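PDB 4DU5: PfkB from Polaromonas sp. JS666, which probably phosphorylates a small sugar or related substrate with ATP, as a member of the pfkB family of carbohydrate kinases. Local coordinates for residues T159-L170 with P191-A199; A283-A294 with A304-G312. One frame throughout, in Å; residues are numbered along the deposited sequence.

How the contacts relate
Contacts 1 and 2 follow one another along the chain and lie on opposite sides of its centre, with their own centres about 23 Å apart and their nearest atoms about 5 Å apart, so they do not touch. Helix 60-70 joins them: Glu-61 and Ala-60 meet Thr-159 and Val-161 of contact 1, while Asn-63 and Val-64 meet Asp-285 and Val-289 of contact 2. Contact 1 ties together two loops that follow neighbouring parallel strands of the large sheet. Contact 2 pairs two helices, the first of which begins in the family's G-A-G-D signature; by analogy with relatives, that end probably lies at the active site.

Contact 1 of 2, residues T159-L170 with P191-A199; sequences TGVFPAISATTL and PNLRPTLWA
Ala-164 lies over one face of the Trp-198 indole, its CB offset toward the rim and its CA making a CH-pi contact 4.2 Å from the centroid of the six-membered ring and 28° off the ring normal. With CG anti to the carbonyl carbon, chi1 (-70°) swings the indole toward 159-170, and chi2 (95°) turns its face to Ala-164. Leu-170 CD2 comes to the rim instead, near the ring plane and 4.5 Å from CZ3. A broad, flat residue can thus serve both partners. With an alanine at Trp-198, the methyl of Ala-164 is likely to lose the face it lies on, and Leu-170 CD2 its edge partner.

Next to the indole, Leu-197 sets its CB 3.6 Å from Ala-164 CB. The branches of Val-161 divide the work: CG1 lies 4.1 Å from Leu-197 CD1, while CG2 meets Arg-194 NH1 at 3.4 Å, oblique to the guanidinium. Gly-160 suits the close backbone approach, because a side chain would run into Asn-192 O; its CA instead makes a CA-H...O contact with that oxygen at 3.5 Å. No hydrogen bond crosses between the segments, so the union rests on shape and apolar cover. Beyond it, Ser-166 OG accepts from Thr-168 N at 3.1 Å, a capping bond ahead of helix 169-182.

The loops after strands 153-159 and 186-190 leave the carboxyl ends of neighbouring parallel strands in the ribokinase-like fold expected of this family, the edge that carries the active site in characterised relatives, and probably here.

Contact 2 of 2, residues A283-A294 with A304-G312; sequences AGDGFAVGVISA and AVKRGAWIG
Gly-290 and Gly-308 meet backbone to backbone, CA to CA at 3.5 Å, where neither could carry a side chain without striking the other helix. The axes of 283-294 and 304-312 therefore come within 6.6 Å, running nearly antiparallel at 150°. Gly-308 CA lies over one face of the Phe-287 ring, offset toward its rim, and Phe-287 CA donates a CA-H...O contact to Gly-308 O at 3.4 Å. The edge of that ring takes Val-305 CG1, 3.7 Å from CZ. Ile-311 lies alongside, its CD1 3.5 Å from Gly-290 CA and its CB near Gly-286 O, while the small methyls of Ala-294 and Ala-304 pack closely.

Arg-307 supplies the polar grip. Its chain, bent at chi3, lays the guanidinium with one face centred over Ala-294 CB, and NH1 donates almost in the guanidinium plane to Ser-293 OG (2.9 Å, 153°). With OG between the backbone N and the carbonyl carbon (chi1 65°), the Ser-293 hydroxyl gives its proton to Val-289 O at 2.8 Å, which orients it to accept from the arginine. NH1 also forms a salt bridge with Asp-297, in the loop between the helices, which would help hold the guanidinium.

Farther out, Val-289 packs on helix 60-70, and Phe-287 and Val-305 on Val-250 of strand 248-252. Gly-286 and Gly-290, with Gly-308 and Gly-312, give a GxxxG-type antiparallel pair: a CB on Gly-286 would strike Ile-311 O, and Gly-312 faces the 283-287 turn. The first helix starts in the pfkB G-A-G-D signature, and Asp-285 probably corresponds to the aspartate base of characterised relatives.

Contact 1 of 2, residues T159-L170 with P191-A199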
ATOM      1  N   THR A 159      23.912   8.042   2.747  1.00 27.59           N
ATOM      2  CA  THR A 159      23.028   8.777   3.651  1.00 28.12           C
ATOM      3  C   THR A 159      22.808   8.026   4.977  1.00 28.82           C
ATOM      4  O   THR A 159      23.374   6.958   5.195  1.00 29.11           O
ATOM      5  CB  THR A 159      21.728   9.000   2.947  1.00 27.53           C
ATOM      6  OG1 THR A 159      21.976   9.839   1.827  1.00 28.17           O
ATOM      7  CG2 THR A 159      20.763   9.661   3.809  1.00 28.88           C
ATOM      8  N   GLY A 160      22.025   8.612   5.877  1.00 29.32           N
ATOM      9  CA  GLY A 160      21.630   7.928   7.088  1.00 29.83           C
ATOM     10  C   GLY A 160      20.410   7.031   6.899  1.00 30.34           C
ATOM     11  O   GLY A 160      20.111   6.214   7.769  1.00 30.70           O
ATOM     12  N   VAL A 161      19.702   7.171   5.776  1.00 30.23           N
ATOM     13  CA  VAL A 161      18.471   6.415   5.550  1.00 30.14           C
ATOM     14  C   VAL A 161      18.788   4.974   5.175  1.00 31.24           C
ATOM     15  O   VAL A 161      18.512   4.067   5.963  1.00 31.58           O
ATOM     16  CB  VAL A 161      17.578   7.042   4.509  1.00 29.38           C
ATOM     17  CG1 VAL A 161      16.339   6.255   4.378  1.00 27.76           C
ATOM     18  CG2 VAL A 161      17.228   8.432   4.925  1.00 30.06           C
ATOM     19  N   PHE A 162      19.392   4.752   4.009  1.00 31.24           N
ATOM     20  CA  PHE A 162      19.739   3.397   3.614  1.00 31.85           C
ATOM     21  C   PHE A 162      20.244   2.504   4.771  1.00 31.81           C
ATOM     22  O   PHE A 162      19.705   1.425   5.001  1.00 31.56           O
ATOM     23  CB  PHE A 162      20.716   3.393   2.454  1.00 32.09           C
ATOM     24  CG  PHE A 162      20.984   2.035   1.905  1.00 32.31           C
ATOM     25  CD1 PHE A 162      19.931   1.205   1.525  1.00 30.75           C
ATOM     26  CD2 PHE A 162      22.305   1.578   1.742  1.00 34.51           C
ATOM     27  CE1 PHE A 162      20.183  -0.085   0.993  1.00 31.27           C
ATOM     28  CE2 PHE A 162      22.571   0.273   1.208  1.00 34.34           C
ATOM     29  CZ  PHE A 162      21.502  -0.554   0.829  1.00 30.56           C
ATOM     30  N   PRO A 163      21.235   2.961   5.537  1.00 31.92           N
ATOM     31  CA  PRO A 163      21.642   2.087   6.645  1.00 32.01           C
ATOM     32  C   PRO A 163      20.567   1.833   7.723  1.00 32.66           C
ATOM     33  O   PRO A 163      20.691   0.866   8.477  1.00 33.53           O
ATOM     34  CB  PRO A 163      22.828   2.822   7.247  1.00 31.20           C
ATOM     35  CG  PRO A 163      22.614   4.218   6.879  1.00 31.57           C
ATOM     36  CD  PRO A 163      22.019   4.203   5.507  1.00 31.87           C
ATOM     37  N   ALA A 164      19.530   2.670   7.785  1.00 32.93           N
ATOM     38  CA  ALA A 164      18.497   2.597   8.834  1.00 33.25           C
ATOM     39  C   ALA A 164      17.309   1.746   8.454  1.00 33.80           C
ATOM     40  O   ALA A 164      16.309   1.731   9.156  1.00 33.29           O
ATOM     41  CB  ALA A 164      17.988   3.991   9.169  1.00 33.06           C
ATOM     42  N   ILE A 165      17.411   1.033   7.344  1.00 35.13           N
ATOM     43  CA  ILE A 165      16.213   0.512   6.701  1.00 36.11           C
ATOM     44  C   ILE A 165      15.780  -0.845   7.245  1.00 36.32           C
ATOM     45  O   ILE A 165      14.602  -1.053   7.545  1.00 35.54           O
ATOM     46  CB  ILE A 165      16.370   0.561   5.174  1.00 36.62           C
ATOM     47  CG1 ILE A 165      16.025   1.973   4.691  1.00 36.94           C
ATOM     48  CG2 ILE A 165      15.519  -0.511   4.473  1.00 36.49           C
ATOM     49  CD1 ILE A 165      15.656   2.023   3.228  1.00 39.82           C
ATOM     50  N   SER A 166      16.757  -1.745   7.357  1.00 37.18           N
ATOM     51  CA  SER A 166      16.609  -3.058   8.004  1.00 37.64           C
ATOM     52  C   SER A 166      17.967  -3.470   8.554  1.00 37.96           C
ATOM     53  O   SER A 166      18.983  -2.831   8.254  1.00 37.99           O
ATOM     54  CB  SER A 166      16.172  -4.104   6.985  1.00 37.44           C
ATOM     55  OG  SER A 166      17.254  -4.426   6.126  1.00 36.28           O
ATOM     56  N   ALA A 167      17.994  -4.547   9.329  1.00 38.35           N
ATOM     57  CA  ALA A 167      19.270  -5.081   9.822  1.00 38.69           C
ATOM     58  C   ALA A 167      20.237  -5.570   8.711  1.00 38.52           C
ATOM     59  O   ALA A 167      21.449  -5.701   8.946  1.00 38.88           O
ATOM     60  CB  ALA A 167      19.031  -6.165  10.884  1.00 38.79           C
ATOM     61  N   THR A 168      19.719  -5.805   7.506  1.00 37.96           N
ATOM     62  CA  THR A 168      20.569  -6.257   6.396  1.00 37.80           C
ATOM     63  C   THR A 168      21.170  -5.116   5.557  1.00 37.00           C
ATOM     64  O   THR A 168      22.106  -5.337   4.777  1.00 36.61           O
ATOM     65  CB  THR A 168      19.868  -7.306   5.452  1.00 38.09           C
ATOM     66  OG1 THR A 168      18.928  -6.656   4.575  1.00 39.48           O
ATOM     67  CG2 THR A 168      19.157  -8.400   6.252  1.00 37.87           C
ATOM     68  N   THR A 169      20.651  -3.904   5.719  1.00 36.20           N
ATOM     69  CA  THR A 169      21.159  -2.765   4.942  1.00 35.83           C
ATOM     70  C   THR A 169      22.411  -2.100   5.533  1.00 36.11           C
ATOM     71  O   THR A 169      23.290  -1.654   4.790  1.00 35.66           O
ATOM     72  CB  THR A 169      20.102  -1.692   4.729  1.00 35.65           C
ATOM     73  OG1 THR A 169      19.457  -1.394   5.983  1.00 35.99           O
ATOM     74  CG2 THR A 169      19.092  -2.108   3.639  1.00 34.10           C
ATOM     75  N   LEU A 170      22.479  -2.026   6.863  1.00 36.52           N
ATOM     76  CA  LEU A 170      23.660  -1.519   7.571  1.00 36.52           C
ATOM     77  C   LEU A 170      24.965  -2.192   7.150  1.00 36.66           C
ATOM     78  O   LEU A 170      25.880  -1.507   6.683  1.00 36.24           O
ATOM     79  CB  LEU A 170      23.461  -1.592   9.082  1.00 36.60           C
ATOM     80  CG  LEU A 170      24.486  -0.887   9.974  1.00 37.12           C
ATOM     81  CD1 LEU A 170      24.852   0.528   9.483  1.00 36.87           C
ATOM     82  CD2 LEU A 170      23.984  -0.857  11.437  1.00 37.06           C
ATOM     83  N   PRO A 191      24.667  12.605   7.026  1.00 34.56           N
ATOM     84  CA  PRO A 191      24.145  11.959   8.242  1.00 35.68           C
ATOM     85  C   PRO A 191      22.696  12.302   8.559  1.00 37.41           C
ATOM     86  O   PRO A 191      22.418  12.933   9.584  1.00 38.10           O
ATOM     87  CB  PRO A 191      25.047  12.509   9.345  1.00 35.21           C
ATOM     88  CG  PRO A 191      25.555  13.779   8.837  1.00 34.62           C
ATOM     89  CD  PRO A 191      25.607  13.700   7.347  1.00 34.26           C
ATOM     90  N   ASN A 192      21.777  11.898   7.692  1.00 39.07           N
ATOM     91  CA  ASN A 192      20.352  12.108   7.931  1.00 40.71           C
ATOM     92  C   ASN A 192      19.877  11.373   9.163  1.00 41.16           C
ATOM     93  O   ASN A 192      20.297  10.243   9.406  1.00 41.87           O
ATOM     94  CB  ASN A 192      19.579  11.550   6.756  1.00 41.28           C
ATOM     95  CG  ASN A 192      19.468  12.523   5.640  1.00 43.67           C
ATOM     96  OD1 ASN A 192      18.895  13.610   5.804  1.00 47.52           O
ATOM     97  ND2 ASN A 192      19.997  12.155   4.484  1.00 43.89           N
ATOM     98  N   LEU A 193      18.985  11.980   9.934  1.00 41.41           N
ATOM     99  CA  LEU A 193      18.430  11.292  11.095  1.00 41.24           C
ATOM    100  C   LEU A 193      16.985  10.938  10.860  1.00 42.00           C
ATOM    101  O   LEU A 193      16.143  11.822  10.699  1.00 41.81           O
ATOM    102  CB  LEU A 193      18.521  12.168  12.338  1.00 40.92           C
ATOM    103  CG  LEU A 193      19.873  12.653  12.798  1.00 39.77           C
ATOM    104  CD1 LEU A 193      19.720  13.037  14.243  1.00 40.71           C
ATOM    105  CD2 LEU A 193      20.905  11.555  12.622  1.00 39.51           C
ATOM    106  N   ARG A 194      16.688   9.652  10.835  1.00 43.24           N
ATOM    107  CA  ARG A 194      15.302   9.230  10.814  1.00 45.01           C
ATOM    108  C   ARG A 194      15.124   8.285  11.996  1.00 46.31           C
ATOM    109  O   ARG A 194      15.541   7.115  11.939  1.00 46.64           O
ATOM    110  CB  ARG A 194      14.951   8.556   9.495  1.00 45.20           C
ATOM    111  CG  ARG A 194      15.379   9.337   8.249  1.00 46.57           C
ATOM    112  CD  ARG A 194      14.234  10.077   7.613  1.00 47.34           C
ATOM    113  NE  ARG A 194      14.721  11.319   7.043  1.00 47.45           N
ATOM    114  CZ  ARG A 194      14.900  11.537   5.746  1.00 49.40           C
ATOM    115  NH1 ARG A 194      14.624  10.587   4.844  1.00 49.28           N
ATOM    116  NH2 ARG A 194      15.353  12.722   5.347  1.00 49.12           N
ATOM    117  N   PRO A 195      14.522   8.792  13.091  1.00 47.28           N
ATOM    118  CA  PRO A 195      14.460   8.026  14.337  1.00 47.72           C
ATOM    119  C   PRO A 195      13.506   6.814  14.242  1.00 48.18           C
ATOM    120  O   PRO A 195      13.859   5.709  14.698  1.00 49.07           O
ATOM    121  CB  PRO A 195      13.974   9.057  15.372  1.00 47.79           C
ATOM    122  CG  PRO A 195      13.699  10.355  14.592  1.00 47.75           C
ATOM    123  CD  PRO A 195      13.667   9.993  13.143  1.00 47.45           C
ATOM    124  N   THR A 196      12.330   7.013  13.646  1.00 47.86           N
ATOM    125  CA  THR A 196      11.389   5.931  13.391  1.00 47.87           C
ATOM    126  C   THR A 196      12.094   4.702  12.815  1.00 47.85           C
ATOM    127  O   THR A 196      11.678   3.572  13.039  1.00 48.04           O
ATOM    128  CB  THR A 196      10.290   6.345  12.381  1.00 48.25           C
ATOM    129  OG1 THR A 196      10.780   6.181  11.037  1.00 47.87           O
ATOM    130  CG2 THR A 196       9.795   7.812  12.628  1.00 48.63           C
ATOM    131  N   LEU A 197      13.162   4.921  12.062  1.00 47.51           N
ATOM    132  CA  LEU A 197      13.864   3.813  11.434  1.00 47.12           C
ATOM    133  C   LEU A 197      14.838   3.057  12.344  1.00 47.01           C
ATOM    134  O   LEU A 197      15.266   1.957  12.027  1.00 46.31           O
ATOM    135  CB  LEU A 197      14.584   4.327  10.199  1.00 46.88           C
ATOM    136  CG  LEU A 197      13.674   4.652   9.021  1.00 46.88           C
ATOM    137  CD1 LEU A 197      14.513   4.858   7.760  1.00 45.48           C
ATOM    138  CD2 LEU A 197      12.641   3.543   8.815  1.00 46.76           C
ATOM    139  N   TRP A 198      15.197   3.661  13.466  1.00 47.86           N
ATOM    140  CA  TRP A 198      16.221   3.112  14.346  1.00 48.57           C
ATOM    141  C   TRP A 198      15.599   2.658  15.654  1.00 49.23           C
ATOM    142  O   TRP A 198      14.661   3.301  16.164  1.00 48.90           O
ATOM    143  CB  TRP A 198      17.280   4.169  14.660  1.00 48.48           C
ATOM    144  CG  TRP A 198      18.140   4.513  13.527  1.00 47.91           C
ATOM    145  CD1 TRP A 198      17.964   5.545  12.669  1.00 47.69           C
ATOM    146  CD2 TRP A 198      19.328   3.831  13.104  1.00 47.07           C
ATOM    147  NE1 TRP A 198      18.962   5.554  11.731  1.00 47.27           N
ATOM    148  CE2 TRP A 198      19.818   4.515  11.977  1.00 46.77           C
ATOM    149  CE3 TRP A 198      20.025   2.706  13.567  1.00 47.88           C
ATOM    150  CZ2 TRP A 198      20.977   4.116  11.296  1.00 47.34           C
ATOM    151  CZ3 TRP A 198      21.185   2.298  12.885  1.00 47.44           C
ATOM    152  CH2 TRP A 198      21.645   3.006  11.763  1.00 47.96           C
ATOM    153  N   ALA A 199      16.165   1.580  16.203  1.00 49.96           N
ATOM    154  CA  ALA A 199      15.625   0.900  17.390  1.00 51.13           C
ATOM    155  C   ALA A 199      15.723   1.720  18.691  1.00 51.77           C
ATOM    156  O   ALA A 199      14.693   2.006  19.328  1.00 52.03           O
ATOM    157  CB  ALA A 199      16.268  -0.473  17.551  1.00 51.17           C
TER

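Contact 2 of 2, residues A283-A294 with A304-G312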
ATOM      1  N   ALA A 283      15.605  20.799   1.408  1.00 33.65           N
ATOM      2  CA  ALA A 283      16.775  21.675   1.253  1.00 33.17           C
ATOM      3  C   ALA A 283      18.133  21.009   1.529  1.00 32.88           C
ATOM      4  O   ALA A 283      19.163  21.484   1.025  1.00 33.49           O
ATOM      5  CB  ALA A 283      16.628  22.905   2.142  1.00 33.56           C
ATOM      6  N   GLY A 284      18.152  19.955   2.350  1.00 31.24           N
ATOM      7  CA  GLY A 284      19.364  19.179   2.542  1.00 29.35           C
ATOM      8  C   GLY A 284      19.727  18.486   1.245  1.00 28.18           C
ATOM      9  O   GLY A 284      20.877  18.492   0.804  1.00 27.83           O
ATOM     10  N   ASP A 285      18.728  17.907   0.614  1.00 27.58           N
ATOM     11  CA  ASP A 285      18.944  17.190  -0.632  1.00 27.91           C
ATOM     12  C   ASP A 285      19.483  18.116  -1.723  1.00 27.12           C
ATOM     13  O   ASP A 285      20.368  17.729  -2.488  1.00 28.01           O
ATOM     14  CB  ASP A 285      17.671  16.456  -1.089  1.00 27.93           C
ATOM     15  CG  ASP A 285      17.188  15.373  -0.072  1.00 30.59           C
ATOM     16  OD1 ASP A 285      18.011  14.687   0.630  1.00 28.22           O
ATOM     17  OD2 ASP A 285      15.942  15.198  -0.022  1.00 33.57           O
ATOM     18  N   GLY A 286      18.986  19.340  -1.782  1.00 25.40           N
ATOM     19  CA  GLY A 286      19.511  20.266  -2.741  1.00 24.51           C
ATOM     20  C   GLY A 286      20.939  20.576  -2.386  1.00 24.45           C
ATOM     21  O   GLY A 286      21.858  20.562  -3.237  1.00 24.49           O
ATOM     22  N   PHE A 287      21.141  20.840  -1.106  1.00 24.00           N
ATOM     23  CA  PHE A 287      22.456  21.165  -0.675  1.00 23.72           C
ATOM     24  C   PHE A 287      23.440  20.131  -1.208  1.00 23.26           C
ATOM     25  O   PHE A 287      24.320  20.503  -1.958  1.00 24.43           O
ATOM     26  CB  PHE A 287      22.552  21.375   0.831  1.00 23.65           C
ATOM     27  CG  PHE A 287      23.818  22.027   1.237  1.00 24.22           C
ATOM     28  CD1 PHE A 287      23.935  23.414   1.208  1.00 25.02           C
ATOM     29  CD2 PHE A 287      24.924  21.258   1.594  1.00 25.06           C
ATOM     30  CE1 PHE A 287      25.120  24.032   1.560  1.00 25.87           C
ATOM     31  CE2 PHE A 287      26.136  21.866   1.957  1.00 25.64           C
ATOM     32  CZ  PHE A 287      26.240  23.253   1.933  1.00 24.91           C
ATOM     33  N   ALA A 288      23.265  18.845  -0.909  1.00 22.54           N
ATOM     34  CA  ALA A 288      24.274  17.836  -1.326  1.00 21.88           C
ATOM     35  C   ALA A 288      24.407  17.684  -2.820  1.00 21.57           C
ATOM     36  O   ALA A 288      25.517  17.433  -3.306  1.00 20.78           O
ATOM     37  CB  ALA A 288      24.055  16.473  -0.688  1.00 21.26           C
ATOM     38  N   VAL A 289      23.301  17.820  -3.555  1.00 21.71           N
ATOM     39  CA  VAL A 289      23.411  17.817  -5.025  1.00 22.61           C
ATOM     40  C   VAL A 289      24.315  18.964  -5.478  1.00 22.11           C
ATOM     41  O   VAL A 289      25.165  18.794  -6.318  1.00 20.96           O
ATOM     42  CB  VAL A 289      22.060  17.917  -5.724  1.00 23.38           C
ATOM     43  CG1 VAL A 289      22.258  17.905  -7.227  1.00 23.85           C
ATOM     44  CG2 VAL A 289      21.163  16.730  -5.335  1.00 24.46           C
ATOM     45  N   GLY A 290      24.152  20.124  -4.863  1.00 23.01           N
ATOM     46  CA  GLY A 290      25.032  21.256  -5.145  1.00 24.03           C
ATOM     47  C   GLY A 290      26.502  21.022  -4.850  1.00 25.05           C
ATOM     48  O   GLY A 290      27.359  21.259  -5.724  1.00 25.10           O
ATOM     49  N   VAL A 291      26.823  20.540  -3.642  1.00 25.54           N
ATOM     50  CA  VAL A 291      28.237  20.502  -3.293  1.00 26.49           C
ATOM     51  C   VAL A 291      28.937  19.332  -3.894  1.00 26.12           C
ATOM     52  O   VAL A 291      30.121  19.439  -4.215  1.00 26.54           O
ATOM     53  CB  VAL A 291      28.548  20.729  -1.771  1.00 26.97           C
ATOM     54  CG1 VAL A 291      27.272  20.980  -1.031  1.00 28.25           C
ATOM     55  CG2 VAL A 291      29.338  19.581  -1.147  1.00 27.49           C
ATOM     56  N   ILE A 292      28.200  18.238  -4.098  1.00 26.06           N
ATOM     57  CA  ILE A 292      28.746  17.028  -4.724  1.00 25.45           C
ATOM     58  C   ILE A 292      29.041  17.269  -6.207  1.00 25.23           C
ATOM     59  O   ILE A 292      30.147  16.980  -6.696  1.00 24.64           O
ATOM     60  CB  ILE A 292      27.808  15.815  -4.507  1.00 26.53           C
ATOM     61  CG1 ILE A 292      27.820  15.408  -3.021  1.00 25.45           C
ATOM     62  CG2 ILE A 292      28.143  14.599  -5.459  1.00 24.92           C
ATOM     63  CD1 ILE A 292      27.084  14.122  -2.774  1.00 24.07           C
ATOM     64  N   SER A 293      28.089  17.852  -6.915  1.00 24.72           N
ATOM     65  CA  SER A 293      28.321  18.084  -8.324  1.00 25.04           C
ATOM     66  C   SER A 293      29.463  19.077  -8.573  1.00 25.29           C
ATOM     67  O   SER A 293      30.259  18.878  -9.475  1.00 25.16           O
ATOM     68  CB  SER A 293      27.039  18.493  -9.040  1.00 24.74           C
ATOM     69  OG  SER A 293      26.576  19.735  -8.554  1.00 25.76           O
ATOM     70  N   ALA A 294      29.562  20.145  -7.790  1.00 26.02           N
ATOM     71  CA  ALA A 294      30.640  21.112  -8.037  1.00 26.33           C
ATOM     72  C   ALA A 294      32.049  20.493  -7.864  1.00 26.96           C
ATOM     73  O   ALA A 294      32.922  20.662  -8.728  1.00 27.00           O
ATOM     74  CB  ALA A 294      30.463  22.346  -7.181  1.00 25.47           C
ATOM     75  N   ALA A 304      31.732  25.449  -4.321  1.00 26.28           N
ATOM     76  CA  ALA A 304      30.899  24.265  -4.276  1.00 25.48           C
ATOM     77  C   ALA A 304      29.817  24.447  -3.230  1.00 25.48           C
ATOM     78  O   ALA A 304      28.608  24.130  -3.487  1.00 25.62           O
ATOM     79  CB  ALA A 304      31.702  23.035  -3.980  1.00 25.26           C
ATOM     80  N   VAL A 305      30.232  24.957  -2.065  1.00 23.37           N
ATOM     81  CA  VAL A 305      29.265  25.216  -0.993  1.00 21.50           C
ATOM     82  C   VAL A 305      28.223  26.242  -1.418  1.00 20.79           C
ATOM     83  O   VAL A 305      27.072  26.154  -1.014  1.00 19.20           O
ATOM     84  CB  VAL A 305      29.948  25.671   0.291  1.00 21.35           C
ATOM     85  CG1 VAL A 305      28.964  25.711   1.421  1.00 19.49           C
ATOM     86  CG2 VAL A 305      31.075  24.741   0.611  1.00 20.76           C
ATOM     87  N   LYS A 306      28.613  27.205  -2.250  1.00 21.01           N
ATOM     88  CA  LYS A 306      27.623  28.187  -2.657  1.00 21.93           C
ATOM     89  C   LYS A 306      26.673  27.580  -3.666  1.00 21.51           C
ATOM     90  O   LYS A 306      25.464  27.838  -3.599  1.00 19.95           O
ATOM     91  CB  LYS A 306      28.209  29.526  -3.124  1.00 22.68           C
ATOM     92  CG  LYS A 306      28.768  29.553  -4.521  1.00 25.56           C
ATOM     93  CD  LYS A 306      28.291  30.746  -5.308  1.00 28.23           C
ATOM     94  CE  LYS A 306      28.375  32.014  -4.498  1.00 31.45           C
ATOM     95  NZ  LYS A 306      28.276  33.178  -5.443  1.00 35.78           N
ATOM     96  N   ARG A 307      27.195  26.733  -4.560  1.00 21.89           N
ATOM     97  CA  ARG A 307      26.264  25.972  -5.407  1.00 22.72           C
ATOM     98  C   ARG A 307      25.284  25.180  -4.518  1.00 23.54           C
ATOM     99  O   ARG A 307      24.063  25.362  -4.611  1.00 23.65           O
ATOM    100  CB  ARG A 307      26.951  25.058  -6.414  1.00 22.31           C
ATOM    101  CG  ARG A 307      25.923  24.370  -7.327  1.00 22.39           C
ATOM    102  CD  ARG A 307      26.508  23.307  -8.170  1.00 21.92           C
ATOM    103  NE  ARG A 307      27.484  23.842  -9.107  1.00 25.73           N
ATOM    104  CZ  ARG A 307      28.265  23.099  -9.894  1.00 27.71           C
ATOM    105  NH1 ARG A 307      28.221  21.775  -9.844  1.00 29.18           N
ATOM    106  NH2 ARG A 307      29.098  23.674 -10.736  1.00 26.94           N
ATOM    107  N   GLY A 308      25.831  24.336  -3.642  1.00 24.10           N
ATOM    108  CA  GLY A 308      25.039  23.645  -2.641  1.00 25.03           C
ATOM    109  C   GLY A 308      24.007  24.570  -2.051  1.00 26.00           C
ATOM    110  O   GLY A 308      22.794  24.265  -2.047  1.00 25.98           O
ATOM    111  N   ALA A 309      24.485  25.718  -1.578  1.00 26.76           N
ATOM    112  CA  ALA A 309      23.613  26.690  -0.938  1.00 27.56           C
ATOM    113  C   ALA A 309      22.554  27.257  -1.891  1.00 27.97           C
ATOM    114  O   ALA A 309      21.396  27.348  -1.505  1.00 28.33           O
ATOM    115  CB  ALA A 309      24.429  27.815  -0.236  1.00 27.57           C
ATOM    116  N   TRP A 310      22.913  27.607  -3.134  1.00 28.79           N
ATOM    117  CA  TRP A 310      21.884  28.081  -4.095  1.00 29.09           C
ATOM    118  C   TRP A 310      20.783  27.031  -4.299  1.00 29.55           C
ATOM    119  O   TRP A 310      19.614  27.335  -4.136  1.00 29.56           O
ATOM    120  CB  TRP A 310      22.473  28.560  -5.446  1.00 28.92           C
ATOM    121  CG  TRP A 310      21.421  29.064  -6.422  1.00 28.95           C
ATOM    122  CD1 TRP A 310      20.658  30.219  -6.309  1.00 30.28           C
ATOM    123  CD2 TRP A 310      20.980  28.418  -7.626  1.00 28.78           C
ATOM    124  NE1 TRP A 310      19.777  30.317  -7.372  1.00 29.56           N
ATOM    125  CE2 TRP A 310      19.951  29.230  -8.192  1.00 28.24           C
ATOM    126  CE3 TRP A 310      21.349  27.231  -8.284  1.00 28.83           C
ATOM    127  CZ2 TRP A 310      19.307  28.901  -9.388  1.00 26.62           C
ATOM    128  CZ3 TRP A 310      20.696  26.902  -9.488  1.00 28.83           C
ATOM    129  CH2 TRP A 310      19.686  27.740 -10.023  1.00 26.81           C
ATOM    130  N   ILE A 311      21.164  25.796  -4.616  1.00 30.32           N
ATOM    131  CA  ILE A 311      20.184  24.739  -4.860  1.00 31.06           C
ATOM    132  C   ILE A 311      19.307  24.477  -3.635  1.00 32.44           C
ATOM    133  O   ILE A 311      18.084  24.276  -3.779  1.00 33.00           O
ATOM    134  CB  ILE A 311      20.825  23.428  -5.337  1.00 30.52           C
ATOM    135  CG1 ILE A 311      21.801  23.706  -6.484  1.00 29.60           C
ATOM    136  CG2 ILE A 311      19.762  22.497  -5.786  1.00 29.86           C
ATOM    137  CD1 ILE A 311      22.385  22.479  -7.152  1.00 26.69           C
ATOM    138  N   GLY A 312      19.915  24.489  -2.446  1.00 33.31           N
ATOM    139  CA  GLY A 312      19.155  24.311  -1.194  1.00 35.04           C
ATOM    140  C   GLY A 312      18.039  25.326  -1.032  1.00 36.16           C
ATOM    141  O   GLY A 312      16.883  24.974  -0.802  1.00 36.35           O
TER